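Local coordinates for protein EmGH1 (Erythrobacter marinus, PDB 5Z87) that probably hydrolyses beta-glucosidic bonds as a beta-glucosidase of glycosyl hydrolase family 3, at residues A[238-243]-A[250-255]. Sequence-based numbering, arbitrary orientation.
Sequences YGQGIG and SHIGPV
Gly-241 and Ser-250 bring the two backbones closest, their CA atoms 4.4 Å apart, inside the loop that joins strand 229-235 to helix 254-261 of the TIM-barrel-like domain. A water bridges the two segments: it donates to Gln-240 O at 2.6 Å and accepts from His-251 N at 2.8 Å. Beside this bridge, Ser-250 OG reaches to within 3.3 Å of Gly-241 N, but the angle is too poor for a hydrogen bond; the hydroxyl pairs instead with Gly-237 O, just before segment 238-243.

Gln-240 bends at chi2 (58°), and its side chain crosses that of Ile-252 at about a right angle. Ile-252 CD1 lies 4.0 Å from both CB and OE1 of Gln-240, while NE2 of the same amide donates to Ile-184 O and Thr-186 OG1. Farther along, Ile-242 CG2 meets the imidazole of His-251 obliquely, 3.5 Å from CD2 and 3.8 Å from NE2. A chi1 of 60° places Ile-242 CG1 between the backbone N and carbonyl carbon and CG2 anti to the carbonyl carbon, and it is CG2 that meets the ring. His-251 ND1 forms a hydrogen bond with Glu-256 OE1 of the second subunit, placing this pair at the dimer interface.

The strand-to-helix loop thus closes on itself through one bridging water and van der Waals packing, without a direct hydrogen bond between the segments, while the polar partners of the Gln-240 and His-251 side chains lie outside it.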
loop_
_atom_site.group_PDB
_atom_site.type_symbol
_atom_site.label_atom_id
_atom_site.label_comp_id
_atom_site.label_asym_id
_atom_site.label_seq_id
_atom_site.Cartn_x
_atom_site.Cartn_y
_atom_site.Cartn_z
ATOM N N TYR A 238 12.139 -5.742 -2.492
ATOM C CA TYR A 238 12.622 -4.427 -2.093
ATOM C C TYR A 238 11.785 -3.304 -2.709
ATOM O O TYR A 238 11.593 -2.255 -2.081
ATOM C CB TYR A 238 14.100 -4.339 -2.469
ATOM C CG TYR A 238 14.837 -3.071 -2.133
ATOM C CD1 TYR A 238 14.650 -2.415 -0.922
ATOM C CD2 TYR A 238 15.786 -2.561 -3.023
ATOM C CE1 TYR A 238 15.365 -1.247 -0.625
ATOM C CE2 TYR A 238 16.502 -1.419 -2.737
ATOM C CZ TYR A 238 16.287 -0.757 -1.546
ATOM O OH TYR A 238 17.006 0.391 -1.291
ATOM N N GLY A 239 11.217 -3.528 -3.898
ATOM C CA GLY A 239 10.439 -2.501 -4.570
ATOM C C GLY A 239 9.069 -2.235 -3.968
ATOM O O GLY A 239 8.455 -1.208 -4.290
ATOM N N GLN A 240 8.579 -3.120 -3.096
ATOM C CA GLN A 240 7.220 -3.017 -2.581
ATOM C C GLN A 240 7.151 -2.270 -1.255
ATOM O O GLN A 240 6.109 -2.306 -0.595
ATOM C CB GLN A 240 6.593 -4.418 -2.445
ATOM C CG GLN A 240 6.214 -5.078 -3.776
ATOM C CD GLN A 240 7.416 -5.239 -4.730
ATOM O OE1 GLN A 240 8.337 -5.995 -4.452
ATOM N NE2 GLN A 240 7.401 -4.513 -5.854
ATOM N N GLY A 241 8.233 -1.597 -0.849
ATOM C CA GLY A 241 8.215 -0.881 0.416
ATOM C C GLY A 241 7.040 0.078 0.531
ATOM O O GLY A 241 6.702 0.765 -0.443
ATOM N N ILE A 242 6.384 0.116 1.693
ATOM C CA ILE A 242 5.183 0.929 1.821
ATOM C C ILE A 242 5.544 2.401 1.678
ATOM O O ILE A 242 6.677 2.822 1.948
ATOM C CB ILE A 242 4.451 0.675 3.153
ATOM C CG1 ILE A 242 5.356 0.995 4.352
ATOM C CG2 ILE A 242 3.878 -0.731 3.183
ATOM C CD1 ILE A 242 4.672 0.776 5.730
ATOM N N GLY A 243 4.569 3.189 1.224
ATOM C CA GLY A 243 4.770 4.609 1.051
ATOM C C GLY A 243 5.692 4.990 -0.082
ATOM O O GLY A 243 5.886 6.189 -0.309
ATOM N N SER A 250 7.800 -4.306 3.257
ATOM C CA SER A 250 6.940 -4.748 2.175
ATOM C C SER A 250 5.931 -5.733 2.739
ATOM O O SER A 250 6.245 -6.494 3.666
ATOM C CB SER A 250 7.750 -5.410 1.061
ATOM O OG SER A 250 8.753 -4.520 0.611
ATOM N N HIS A 251 4.722 -5.695 2.193
ATOM C CA HIS A 251 3.638 -6.587 2.583
ATOM C C HIS A 251 3.370 -7.492 1.390
ATOM O O HIS A 251 2.669 -7.111 0.452
ATOM C CB HIS A 251 2.399 -5.809 3.011
ATOM C CG HIS A 251 2.622 -4.956 4.219
ATOM N ND1 HIS A 251 1.933 -5.146 5.397
ATOM C CD2 HIS A 251 3.480 -3.931 4.444
ATOM C CE1 HIS A 251 2.343 -4.260 6.292
ATOM N NE2 HIS A 251 3.281 -3.511 5.739
ATOM N N ILE A 252 3.954 -8.683 1.427
ATOM C CA ILE A 252 3.932 -9.619 0.311
ATOM C C ILE A 252 3.530 -10.982 0.861
ATOM O O ILE A 252 4.218 -11.527 1.730
ATOM C CB ILE A 252 5.301 -9.689 -0.391
ATOM C CG1 ILE A 252 5.784 -8.277 -0.739
ATOM C CG2 ILE A 252 5.227 -10.540 -1.653
ATOM C CD1 ILE A 252 7.174 -8.216 -1.373
ATOM N N GLY A 253 2.398 -11.504 0.395
ATOM C CA GLY A 253 1.981 -12.846 0.725
ATOM C C GLY A 253 2.822 -13.876 -0.012
ATOM O O GLY A 253 3.528 -13.553 -0.982
ATOM N N PRO A 254 2.770 -15.137 0.435
ATOM C CA PRO A 254 3.618 -16.167 -0.200
ATOM C C PRO A 254 3.249 -16.468 -1.644
ATOM O O PRO A 254 4.147 -16.730 -2.449
ATOM C CB PRO A 254 3.429 -17.394 0.705
ATOM C CG PRO A 254 2.154 -17.116 1.483
ATOM C CD PRO A 254 2.120 -15.630 1.663
ATOM N N VAL A 255 1.971 -16.415 -2.017
ATOM C CA VAL A 255 1.627 -16.676 -3.410
ATOM C C VAL A 255 2.031 -15.500 -4.287
ATOM O O VAL A 255 2.608 -15.681 -5.369
ATOM C CB VAL A 255 0.131 -17.004 -3.539
ATOM C CG1 VAL A 255 -0.224 -17.238 -4.985
ATOM C CG2 VAL A 255 -0.203 -18.237 -2.702
HETATM O O HOH W 1 4.099 -3.471 0.567
#